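Local coordinates for endo-beta-1,2-glucanase (Talaromyces funiculosus, PDB 6IMV), which hydrolyses internal beta-1,2-glucosidic linkages of beta-1,2-glucans as a fungal endo-acting glycoside hydrolase, at residues 26-37 / 394-402; 248-256 / 304-314. All coordinates share one frame; numbering follows the deposited sequence.

Contact 1. Residues 26-37 / 394-402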
loop_
_atom_site.group_PDB
_atom_site.type_symbol
_atom_site.label_atom_id
_atom_site.label_comp_id
_atom_site.label_asym_id
_atom_site.label_seq_id
_atom_site.Cartn_x
_atom_site.Cartn_y
_atom_site.Cartn_z
ATOM N N VAL A 26 -15.734 -9.787 17.511
ATOM C CA VAL A 26 -15.288 -9.182 16.252
ATOM C C VAL A 26 -16.064 -9.831 15.092
ATOM O O VAL A 26 -16.590 -9.139 14.236
ATOM C CB VAL A 26 -13.761 -9.293 16.068
ATOM C CG1 VAL A 26 -13.304 -8.837 14.688
ATOM C CG2 VAL A 26 -13.018 -8.519 17.148
ATOM N N LEU A 27 -16.155 -11.163 15.089
ATOM C CA LEU A 27 -16.814 -11.899 14.006
ATOM C C LEU A 27 -18.332 -11.667 14.007
ATOM O O LEU A 27 -18.954 -11.689 12.960
ATOM C CB LEU A 27 -16.493 -13.389 14.136
ATOM C CG LEU A 27 -15.022 -13.758 13.972
ATOM C CD1 LEU A 27 -14.839 -15.262 14.135
ATOM C CD2 LEU A 27 -14.493 -13.276 12.620
ATOM N N GLN A 28 -18.925 -11.469 15.187
ATOM C CA GLN A 28 -20.374 -11.231 15.315
ATOM C C GLN A 28 -20.747 -9.844 14.779
ATOM O O GLN A 28 -21.848 -9.671 14.311
ATOM C CB GLN A 28 -20.827 -11.339 16.771
ATOM C CG GLN A 28 -20.985 -12.777 17.243
ATOM C CD GLN A 28 -20.970 -12.907 18.746
ATOM O OE1 GLN A 28 -20.926 -11.924 19.488
ATOM N NE2 GLN A 28 -21.000 -14.142 19.207
ATOM N N ASN A 29 -19.837 -8.867 14.882
ATOM C CA ASN A 29 -20.116 -7.504 14.416
ATOM C C ASN A 29 -18.828 -6.840 13.938
ATOM O O ASN A 29 -18.298 -5.959 14.601
ATOM C CB ASN A 29 -20.798 -6.662 15.497
ATOM C CG ASN A 29 -21.380 -5.367 14.960
ATOM O OD1 ASN A 29 -21.152 -4.995 13.801
ATOM N ND2 ASN A 29 -22.132 -4.671 15.802
ATOM N N PRO A 30 -18.299 -7.215 12.758
ATOM C CA PRO A 30 -17.052 -6.629 12.263
ATOM C C PRO A 30 -17.115 -5.103 12.149
ATOM O O PRO A 30 -16.131 -4.424 12.417
ATOM C CB PRO A 30 -16.872 -7.270 10.880
ATOM C CG PRO A 30 -17.662 -8.561 10.953
ATOM C CD PRO A 30 -18.832 -8.252 11.865
ATOM N N SER A 31 -18.274 -4.586 11.732
ATOM C CA SER A 31 -18.463 -3.155 11.504
ATOM C C SER A 31 -18.222 -2.354 12.784
ATOM O O SER A 31 -17.611 -1.285 12.736
ATOM C CB SER A 31 -19.817 -2.869 10.936
ATOM O OG SER A 31 -19.834 -3.260 9.581
ATOM N N LYS A 32 -18.713 -2.863 13.913
ATOM C CA LYS A 32 -18.569 -2.155 15.159
ATOM C C LYS A 32 -17.081 -2.037 15.506
ATOM O O LYS A 32 -16.606 -0.971 15.911
ATOM C CB LYS A 32 -19.330 -2.832 16.305
ATOM C CG LYS A 32 -19.180 -2.086 17.621
ATOM C CD LYS A 32 -19.951 -2.642 18.791
ATOM C CE LYS A 32 -19.477 -1.997 20.074
ATOM N NZ LYS A 32 -20.197 -2.535 21.249
ATOM N N PHE A 33 -16.358 -3.150 15.370
ATOM C CA PHE A 33 -14.925 -3.181 15.658
ATOM C C PHE A 33 -14.190 -2.236 14.698
ATOM O O PHE A 33 -13.364 -1.451 15.115
ATOM C CB PHE A 33 -14.384 -4.609 15.564
ATOM C CG PHE A 33 -12.940 -4.741 15.985
ATOM C CD1 PHE A 33 -12.591 -4.801 17.327
ATOM C CD2 PHE A 33 -11.930 -4.792 15.040
ATOM C CE1 PHE A 33 -11.264 -4.917 17.711
ATOM C CE2 PHE A 33 -10.600 -4.896 15.424
ATOM C CZ PHE A 33 -10.267 -4.953 16.759
ATOM N N ILE A 34 -14.540 -2.304 13.411
ATOM C CA ILE A 34 -13.869 -1.496 12.383
ATOM C C ILE A 34 -14.073 0.000 12.669
ATOM O O ILE A 34 -13.185 0.812 12.414
ATOM C CB ILE A 34 -14.355 -1.915 10.985
ATOM C CG1 ILE A 34 -13.682 -3.218 10.555
ATOM C CG2 ILE A 34 -14.154 -0.805 9.970
ATOM C CD1 ILE A 34 -14.332 -3.899 9.380
ATOM N N ASN A 35 -15.248 0.350 13.206
ATOM C CA ASN A 35 -15.570 1.727 13.571
ATOM C C ASN A 35 -14.578 2.242 14.624
ATOM O O ASN A 35 -14.175 3.415 14.596
ATOM C CB ASN A 35 -17.019 1.799 14.058
ATOM C CG ASN A 35 -17.510 3.202 14.301
ATOM O OD1 ASN A 35 -17.529 4.011 13.380
ATOM N ND2 ASN A 35 -17.930 3.469 15.523
ATOM N N ASP A 36 -14.191 1.370 15.562
ATOM C CA ASP A 36 -13.204 1.722 16.584
ATOM C C ASP A 36 -11.815 1.855 15.945
ATOM O O ASP A 36 -11.083 2.802 16.249
ATOM C CB ASP A 36 -13.215 0.716 17.734
ATOM C CG ASP A 36 -14.439 0.871 18.625
ATOM O OD1 ASP A 36 -15.152 1.875 18.458
ATOM O OD2 ASP A 36 -14.671 -0.005 19.468
ATOM N N VAL A 37 -11.486 0.912 15.055
ATOM C CA VAL A 37 -10.205 0.878 14.358
ATOM C C VAL A 37 -9.978 2.204 13.616
ATOM O O VAL A 37 -8.927 2.834 13.770
ATOM C CB VAL A 37 -10.106 -0.321 13.401
ATOM C CG1 VAL A 37 -8.905 -0.188 12.468
ATOM C CG2 VAL A 37 -10.061 -1.632 14.158
ATOM N N LYS A 394 -13.853 -9.146 6.120
ATOM C CA LYS A 394 -13.411 -8.115 7.039
ATOM C C LYS A 394 -13.431 -8.637 8.486
ATOM O O LYS A 394 -12.621 -8.188 9.279
ATOM C CB LYS A 394 -14.164 -6.807 6.782
ATOM C CG LYS A 394 -15.664 -6.802 7.011
ATOM C CD LYS A 394 -16.323 -5.595 6.357
ATOM C CE LYS A 394 -17.698 -5.324 6.935
ATOM N NZ LYS A 394 -18.363 -4.208 6.222
ATOM N N GLY A 395 -14.303 -9.601 8.804
ATOM C CA GLY A 395 -14.327 -10.210 10.125
ATOM C C GLY A 395 -13.041 -10.966 10.415
ATOM O O GLY A 395 -12.390 -10.749 11.445
ATOM N N VAL A 396 -12.677 -11.856 9.491
ATOM C CA VAL A 396 -11.482 -12.665 9.639
ATOM C C VAL A 396 -10.260 -11.732 9.654
ATOM O O VAL A 396 -9.417 -11.847 10.540
ATOM C CB VAL A 396 -11.386 -13.754 8.552
ATOM C CG1 VAL A 396 -10.029 -14.427 8.555
ATOM C CG2 VAL A 396 -12.487 -14.796 8.700
ATOM N N GLY A 397 -10.208 -10.796 8.696
ATOM C CA GLY A 397 -9.167 -9.771 8.640
ATOM C C GLY A 397 -8.962 -9.093 9.985
ATOM O O GLY A 397 -7.843 -9.025 10.514
ATOM N N MET A 398 -10.064 -8.610 10.556
ATOM C CA MET A 398 -10.039 -7.849 11.808
ATOM C C MET A 398 -9.751 -8.757 13.014
ATOM O O MET A 398 -9.189 -8.285 14.000
ATOM C CB MET A 398 -11.355 -7.104 12.017
ATOM C CG MET A 398 -11.485 -5.881 11.134
ATOM S SD MET A 398 -10.151 -4.697 11.431
ATOM C CE MET A 398 -9.121 -5.038 10.006
ATOM N N ALA A 399 -10.116 -10.042 12.938
ATOM C CA ALA A 399 -9.759 -10.996 13.996
ATOM C C ALA A 399 -8.228 -11.121 14.075
ATOM O O ALA A 399 -7.650 -11.090 15.178
ATOM C CB ALA A 399 -10.414 -12.338 13.770
ATOM N N TRP A 400 -7.580 -11.242 12.912
ATOM C CA TRP A 400 -6.129 -11.351 12.848
ATOM C C TRP A 400 -5.475 -10.049 13.315
ATOM O O TRP A 400 -4.508 -10.067 14.081
ATOM C CB TRP A 400 -5.676 -11.754 11.446
ATOM C CG TRP A 400 -5.828 -13.221 11.208
ATOM C CD1 TRP A 400 -6.853 -13.851 10.563
ATOM C CD2 TRP A 400 -4.924 -14.255 11.627
ATOM N NE1 TRP A 400 -6.652 -15.198 10.565
ATOM C CE2 TRP A 400 -5.480 -15.478 11.208
ATOM C CE3 TRP A 400 -3.719 -14.270 12.334
ATOM C CZ2 TRP A 400 -4.852 -16.697 11.446
ATOM C CZ3 TRP A 400 -3.102 -15.476 12.580
ATOM C CH2 TRP A 400 -3.662 -16.672 12.140
ATOM N N TRP A 401 -6.031 -8.919 12.863
ATOM C CA TRP A 401 -5.609 -7.588 13.269
ATOM C C TRP A 401 -5.654 -7.461 14.803
ATOM O O TRP A 401 -4.678 -7.046 15.428
ATOM C CB TRP A 401 -6.487 -6.533 12.586
ATOM C CG TRP A 401 -5.993 -5.126 12.713
ATOM C CD1 TRP A 401 -5.251 -4.431 11.801
ATOM C CD2 TRP A 401 -6.252 -4.213 13.797
ATOM N NE1 TRP A 401 -5.040 -3.152 12.241
ATOM C CE2 TRP A 401 -5.630 -2.992 13.466
ATOM C CE3 TRP A 401 -6.932 -4.309 15.017
ATOM C CZ2 TRP A 401 -5.666 -1.887 14.314
ATOM C CZ3 TRP A 401 -6.977 -3.210 15.847
ATOM C CH2 TRP A 401 -6.351 -2.017 15.501
ATOM N N ARG A 402 -6.796 -7.824 15.393
ATOM C CA ARG A 402 -7.022 -7.756 16.831
ATOM C C ARG A 402 -5.961 -8.591 17.561
ATOM O O ARG A 402 -5.339 -8.122 18.526
ATOM C CB ARG A 402 -8.431 -8.246 17.186
ATOM C CG ARG A 402 -8.685 -8.367 18.683
ATOM C CD ARG A 402 -10.062 -8.901 19.031
ATOM N NE ARG A 402 -10.142 -9.313 20.426
ATOM C CZ ARG A 402 -9.530 -10.375 20.948
ATOM N NH1 ARG A 402 -8.939 -11.259 20.163
ATOM N NH2 ARG A 402 -9.489 -10.530 22.266
#
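The carbonyl oxygen of G395 accepts its helical backbone bond from A399 N at 2.8 Å, and two methyl groups of 26-37 pack against it: L27 CD2 at 3.5 Å and V26 CG1 a little farther off. No hydrogen bond crosses between the segments, so apolar contact carries the pairing, a worked example of knobs-into-holes packing used in both directions. V26 is the knob on one side, set among G395, M398, A399 and R402, where its CG2 meets R402 CD at 3.5 Å. The absence of a side chain on G395 is part of the fit, because a beta carbon there would come tightly against both L27 CD2 and P30 CG; as it is, P30 CG lies 3.8 Å from G395 CA.

M398 returns the interlock, filling a hole lined by V26, F33, I34 and V37. Bends at chi2 (-59°) and again at chi3 bring its CG against I34 CG1 at 3.5 Å and its SD to the edge of the F33 ring in a Met-aromatic contact, 5.2 Å from the ring centroid. W401 CE3 also meets the edge of F33, and the two ring planes stand 76° apart. V37 adds a CH-pi contact, its CG2 sitting over one face of W401, 4.1 Å from the centroid of the six-membered ring.

Helices 30-37 and 394-402 cross at 49° with their axes 9.7 Å apart at closest approach. F17 and Y21 from the N-terminal region meet F33 edge-to-face, and the Y21 carbonyl takes a hydrogen bond from R402 NE. I443 of helix 433-443 packs against I34, V37 and M398, while V390 of helix 387-392 touches M398.

Contact 2. Residues 248-256 / 304-314; sequences PYEGELFTW and HETWKVLEMPY. With GLC (alpha-D-glucopyranose), chain D.
A sugar-binding wall inside a helical (alpha/alpha)6-type barrel is built here from two segments. A type I beta turn, Y249 to E252, leads into helix 252-261 and faces the segment that begins with H304. The glucose unit, probably part of the bound sophorose, is gripped by both: E250 OE1 takes O4 and OE2 takes O3 (2.5 Å), while H304 NE2 donates to O4 at 3.0 Å. S302 OG bonds H304 ND1, which helps fix the imidazole's turn. A bend at chi2 (98°) brings E250 OE2 to the edge of that ring, beside CD2, the carboxylate plane nearly perpendicular to it. D247 also bonds the sugar.

Behind this first shell lies a buried polar network. E252 OE1 accepts from two donors, Y314 OH at 2.5 Å through its anti lone pair, and K308 NZ at 2.7 Å from above the carboxylate plane. K308 NZ also donates to P248 O (2.7 Å) and bonds Y472, tying the two segments together; E252 OE2 pairs with K276. With an alanine in place of E252, K308 and K276 would probably lose their carboxylate partner and the Y314 hydroxyl its acceptor, leaving K308 with P248 O and Y472.

L253 packs against K308, E311 and M312. W256 NE1 donates in its ring plane to Y314 OH at 2.8 Å, and M312 CE sits over the face of the W256 five-membered ring, 4.1 Å from its centroid.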
loop_
_atom_site.group_PDB
_atom_site.type_symbol
_atom_site.label_atom_id
_atom_site.label_comp_id
_atom_site.label_asym_id
_atom_site.label_seq_id
_atom_site.Cartn_x
_atom_site.Cartn_y
_atom_site.Cartn_z
ATOM N N PRO A 248 4.038 -10.034 -11.229
ATOM C CA PRO A 248 2.643 -9.704 -10.937
ATOM C C PRO A 248 2.379 -8.899 -9.647
ATOM O O PRO A 248 1.209 -8.753 -9.237
ATOM C CB PRO A 248 1.938 -11.063 -10.821
ATOM C CG PRO A 248 3.038 -12.119 -10.826
ATOM C CD PRO A 248 4.377 -11.412 -10.859
ATOM N N TYR A 249 3.428 -8.363 -9.025
ATOM C CA TYR A 249 3.288 -7.646 -7.743
ATOM C C TYR A 249 3.031 -6.161 -8.065
ATOM O O TYR A 249 2.427 -5.862 -9.081
ATOM C CB TYR A 249 4.452 -8.042 -6.825
ATOM C CG TYR A 249 4.776 -9.513 -6.937
ATOM C CD1 TYR A 249 3.804 -10.483 -6.730
ATOM C CD2 TYR A 249 6.024 -9.939 -7.353
ATOM C CE1 TYR A 249 4.078 -11.835 -6.904
ATOM C CE2 TYR A 249 6.313 -11.281 -7.543
ATOM C CZ TYR A 249 5.338 -12.236 -7.315
ATOM O OH TYR A 249 5.634 -13.558 -7.497
ATOM N N GLU A 250 3.444 -5.241 -7.183
ATOM C CA GLU A 250 2.903 -3.870 -7.187
ATOM C C GLU A 250 3.322 -3.122 -8.451
ATOM O O GLU A 250 2.619 -2.211 -8.890
ATOM C CB GLU A 250 3.353 -3.061 -5.967
ATOM C CG GLU A 250 3.336 -3.831 -4.663
ATOM C CD GLU A 250 4.707 -4.363 -4.304
ATOM O OE1 GLU A 250 5.043 -5.477 -4.768
ATOM O OE2 GLU A 250 5.463 -3.616 -3.627
ATOM N N GLY A 251 4.457 -3.523 -9.035
ATOM C CA GLY A 251 4.988 -2.915 -10.237
ATOM C C GLY A 251 4.070 -3.066 -11.440
ATOM O O GLY A 251 4.202 -2.331 -12.422
ATOM N N GLU A 252 3.118 -3.999 -11.371
ATOM C CA GLU A 252 2.199 -4.226 -12.485
ATOM C C GLU A 252 1.337 -2.985 -12.752
ATOM O O GLU A 252 0.902 -2.760 -13.892
ATOM C CB GLU A 252 1.335 -5.459 -12.239
ATOM C CG GLU A 252 0.606 -5.921 -13.486
ATOM C CD GLU A 252 0.023 -7.309 -13.324
ATOM O OE1 GLU A 252 -1.142 -7.405 -12.880
ATOM O OE2 GLU A 252 0.756 -8.285 -13.588
ATOM N N LEU A 253 1.097 -2.178 -11.719
ATOM C CA LEU A 253 0.334 -0.930 -11.879
ATOM C C LEU A 253 1.025 -0.029 -12.909
ATOM O O LEU A 253 0.358 0.579 -13.756
ATOM C CB LEU A 253 0.192 -0.228 -10.525
ATOM C CG LEU A 253 -0.741 -0.909 -9.523
ATOM C CD1 LEU A 253 -0.860 -0.072 -8.259
ATOM C CD2 LEU A 253 -2.114 -1.162 -10.132
ATOM N N PHE A 254 2.361 0.024 -12.859
ATOM C CA PHE A 254 3.101 0.871 -13.768
ATOM C C PHE A 254 3.034 0.317 -15.194
ATOM O O PHE A 254 2.941 1.100 -16.147
ATOM C CB PHE A 254 4.556 1.060 -13.339
ATOM C CG PHE A 254 5.180 2.202 -14.093
ATOM C CD1 PHE A 254 4.882 3.506 -13.752
ATOM C CD2 PHE A 254 5.952 1.973 -15.219
ATOM C CE1 PHE A 254 5.400 4.567 -14.479
ATOM C CE2 PHE A 254 6.475 3.037 -15.938
ATOM C CZ PHE A 254 6.196 4.325 -15.568
ATOM N N THR A 255 3.082 -1.010 -15.341
ATOM C CA THR A 255 2.902 -1.653 -16.643
ATOM C C THR A 255 1.643 -1.111 -17.333
ATOM O O THR A 255 1.695 -0.736 -18.505
ATOM C CB THR A 255 2.808 -3.178 -16.535
ATOM O OG1 THR A 255 3.961 -3.654 -15.843
ATOM C CG2 THR A 255 2.725 -3.858 -17.882
ATOM N N TRP A 256 0.524 -1.081 -16.600
ATOM C CA TRP A 256 -0.755 -0.610 -17.132
ATOM C C TRP A 256 -0.664 0.858 -17.557
ATOM O O TRP A 256 -1.309 1.258 -18.546
ATOM C CB TRP A 256 -1.886 -0.796 -16.122
ATOM C CG TRP A 256 -2.309 -2.219 -15.914
ATOM C CD1 TRP A 256 -2.240 -2.926 -14.751
ATOM C CD2 TRP A 256 -2.912 -3.095 -16.887
ATOM N NE1 TRP A 256 -2.752 -4.182 -14.933
ATOM C CE2 TRP A 256 -3.179 -4.313 -16.228
ATOM C CE3 TRP A 256 -3.266 -2.967 -18.236
ATOM C CZ2 TRP A 256 -3.764 -5.397 -16.878
ATOM C CZ3 TRP A 256 -3.845 -4.039 -18.883
ATOM C CH2 TRP A 256 -4.092 -5.235 -18.207
ATOM N N HIS A 304 2.172 -7.205 1.165
ATOM C CA HIS A 304 2.303 -5.939 0.415
ATOM C C HIS A 304 2.303 -6.195 -1.096
ATOM O O HIS A 304 1.910 -5.316 -1.852
ATOM C CB HIS A 304 3.542 -5.135 0.851
ATOM C CG HIS A 304 4.795 -5.526 0.147
ATOM N ND1 HIS A 304 5.532 -6.642 0.506
ATOM C CD2 HIS A 304 5.445 -4.970 -0.895
ATOM C CE1 HIS A 304 6.576 -6.758 -0.294
ATOM N NE2 HIS A 304 6.547 -5.746 -1.155
ATOM N N GLU A 305 2.723 -7.399 -1.518
ATOM C CA GLU A 305 2.843 -7.754 -2.944
ATOM C C GLU A 305 1.481 -7.720 -3.660
ATOM O O GLU A 305 1.444 -7.696 -4.888
ATOM C CB GLU A 305 3.493 -9.134 -3.100
ATOM C CG GLU A 305 4.918 -9.192 -2.592
ATOM C CD GLU A 305 5.450 -10.597 -2.318
ATOM O OE1 GLU A 305 4.886 -11.570 -2.855
ATOM O OE2 GLU A 305 6.414 -10.714 -1.536
ATOM N N THR A 306 0.380 -7.699 -2.892
ATOM C CA THR A 306 -0.996 -7.776 -3.391
ATOM C C THR A 306 -1.607 -6.373 -3.585
ATOM O O THR A 306 -2.746 -6.252 -4.015
ATOM C CB THR A 306 -1.816 -8.655 -2.434
ATOM O OG1 THR A 306 -1.249 -9.966 -2.476
ATOM C CG2 THR A 306 -3.286 -8.731 -2.772
ATOM N N TRP A 307 -0.814 -5.326 -3.320
ATOM C CA TRP A 307 -1.186 -3.898 -3.353
ATOM C C TRP A 307 -2.030 -3.518 -4.580
ATOM O O TRP A 307 -2.921 -2.679 -4.465
ATOM C CB TRP A 307 0.101 -3.075 -3.317
ATOM C CG TRP A 307 0.016 -1.618 -2.984
ATOM C CD1 TRP A 307 -0.620 -0.629 -3.676
ATOM C CD2 TRP A 307 0.754 -0.961 -1.932
ATOM N NE1 TRP A 307 -0.369 0.589 -3.097
ATOM C CE2 TRP A 307 0.486 0.422 -2.038
ATOM C CE3 TRP A 307 1.620 -1.408 -0.925
ATOM C CZ2 TRP A 307 1.033 1.355 -1.155
ATOM C CZ3 TRP A 307 2.167 -0.484 -0.059
ATOM C CH2 TRP A 307 1.876 0.879 -0.176
ATOM N N LYS A 308 -1.714 -4.079 -5.754
ATOM C CA LYS A 308 -2.321 -3.650 -7.019
ATOM C C LYS A 308 -3.850 -3.775 -6.981
ATOM O O LYS A 308 -4.535 -2.995 -7.631
ATOM C CB LYS A 308 -1.752 -4.433 -8.205
ATOM C CG LYS A 308 -2.156 -5.899 -8.278
ATOM C CD LYS A 308 -1.328 -6.703 -9.253
ATOM C CE LYS A 308 -1.873 -8.098 -9.475
ATOM N NZ LYS A 308 -1.139 -8.811 -10.547
ATOM N N VAL A 309 -4.380 -4.745 -6.225
ATOM C CA VAL A 309 -5.821 -5.036 -6.241
ATOM C C VAL A 309 -6.598 -3.910 -5.538
ATOM O O VAL A 309 -7.800 -3.799 -5.743
ATOM C CB VAL A 309 -6.146 -6.414 -5.634
ATOM C CG1 VAL A 309 -5.313 -7.510 -6.271
ATOM C CG2 VAL A 309 -6.003 -6.428 -4.119
ATOM N N LEU A 310 -5.902 -3.083 -4.743
ATOM C CA LEU A 310 -6.493 -1.898 -4.101
ATOM C C LEU A 310 -6.771 -0.795 -5.129
ATOM O O LEU A 310 -7.555 0.114 -4.846
ATOM C CB LEU A 310 -5.551 -1.335 -3.031
ATOM C CG LEU A 310 -5.353 -2.156 -1.758
ATOM C CD1 LEU A 310 -4.169 -1.612 -0.973
ATOM C CD2 LEU A 310 -6.605 -2.152 -0.892
ATOM N N GLU A 311 -6.077 -0.824 -6.270
ATOM C CA GLU A 311 -6.008 0.348 -7.155
ATOM C C GLU A 311 -6.658 0.092 -8.524
ATOM O O GLU A 311 -7.015 1.030 -9.187
ATOM C CB GLU A 311 -4.553 0.785 -7.323
ATOM C CG GLU A 311 -3.870 1.092 -5.999
ATOM C CD GLU A 311 -2.730 2.088 -6.086
ATOM O OE1 GLU A 311 -2.801 3.029 -6.937
ATOM O OE2 GLU A 311 -1.768 1.918 -5.326
ATOM N N MET A 312 -6.790 -1.162 -8.957
ATOM C CA MET A 312 -7.430 -1.474 -10.240
ATOM C C MET A 312 -8.361 -2.660 -10.045
ATOM O O MET A 312 -8.146 -3.467 -9.144
ATOM C CB MET A 312 -6.391 -1.789 -11.319
ATOM C CG MET A 312 -5.470 -0.615 -11.599
ATOM S SD MET A 312 -4.343 -0.926 -12.953
ATOM C CE MET A 312 -5.404 -0.638 -14.374
ATOM N N PRO A 313 -9.441 -2.775 -10.849
ATOM C CA PRO A 313 -10.487 -3.773 -10.608
ATOM C C PRO A 313 -10.129 -5.205 -11.046
ATOM O O PRO A 313 -10.869 -5.831 -11.802
ATOM C CB PRO A 313 -11.667 -3.204 -11.416
ATOM C CG PRO A 313 -11.012 -2.497 -12.571
ATOM C CD PRO A 313 -9.755 -1.888 -11.984
ATOM N N TYR A 314 -9.026 -5.727 -10.505
ATOM C CA TYR A 314 -8.604 -7.098 -10.695
ATOM C C TYR A 314 -9.710 -8.085 -10.286
ATOM O O TYR A 314 -9.868 -9.118 -10.920
ATOM C CB TYR A 314 -7.331 -7.370 -9.883
ATOM C CG TYR A 314 -6.077 -6.843 -10.530
ATOM C CD1 TYR A 314 -5.365 -7.630 -11.419
ATOM C CD2 TYR A 314 -5.607 -5.562 -10.270
ATOM C CE1 TYR A 314 -4.216 -7.163 -12.030
ATOM C CE2 TYR A 314 -4.459 -5.079 -10.880
ATOM C CZ TYR A 314 -3.763 -5.883 -11.768
ATOM O OH TYR A 314 -2.629 -5.439 -12.393
HETATM C C1 GLC D . 11.200 -4.964 -4.921
HETATM C C2 GLC D . 10.125 -3.974 -4.531
HETATM C C3 GLC D . 8.993 -4.670 -3.797
HETATM C C4 GLC D . 8.409 -5.757 -4.681
HETATM C C5 GLC D . 9.522 -6.728 -5.075
HETATM C C6 GLC D . 9.029 -7.761 -6.085
HETATM O O1 GLC D . 11.793 -5.416 -3.685
HETATM O O2 GLC D . 10.719 -3.007 -3.653
HETATM O O3 GLC D . 7.958 -3.754 -3.440
HETATM O O4 GLC D . 7.329 -6.409 -3.999
HETATM O O5 GLC D . 10.621 -6.024 -5.668
HETATM O O6 GLC D . 8.596 -7.127 -7.292
HETATM O O HOH W 1 -0.137 -9.721 -7.123
#

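Contact 2 is nested along the chain inside the long loop that contact 1 closes, yet the two never touch: their centres lie about 25 Å apart and their nearest atoms about 12 Å. The 248-256/304-314 pairing lies about 10 Å from the centre of the chain and meets the ligand directly, the E250 side chain coming within about 4 Å of a further bound glucose unit. The 26-37/394-402 pairing, about 20 Å from that centre, is by contrast helix packing. Helix 387-392 spans the gap: V390 packs on M398 of contact 1, while L391 packs on V309 and L310 of contact 2.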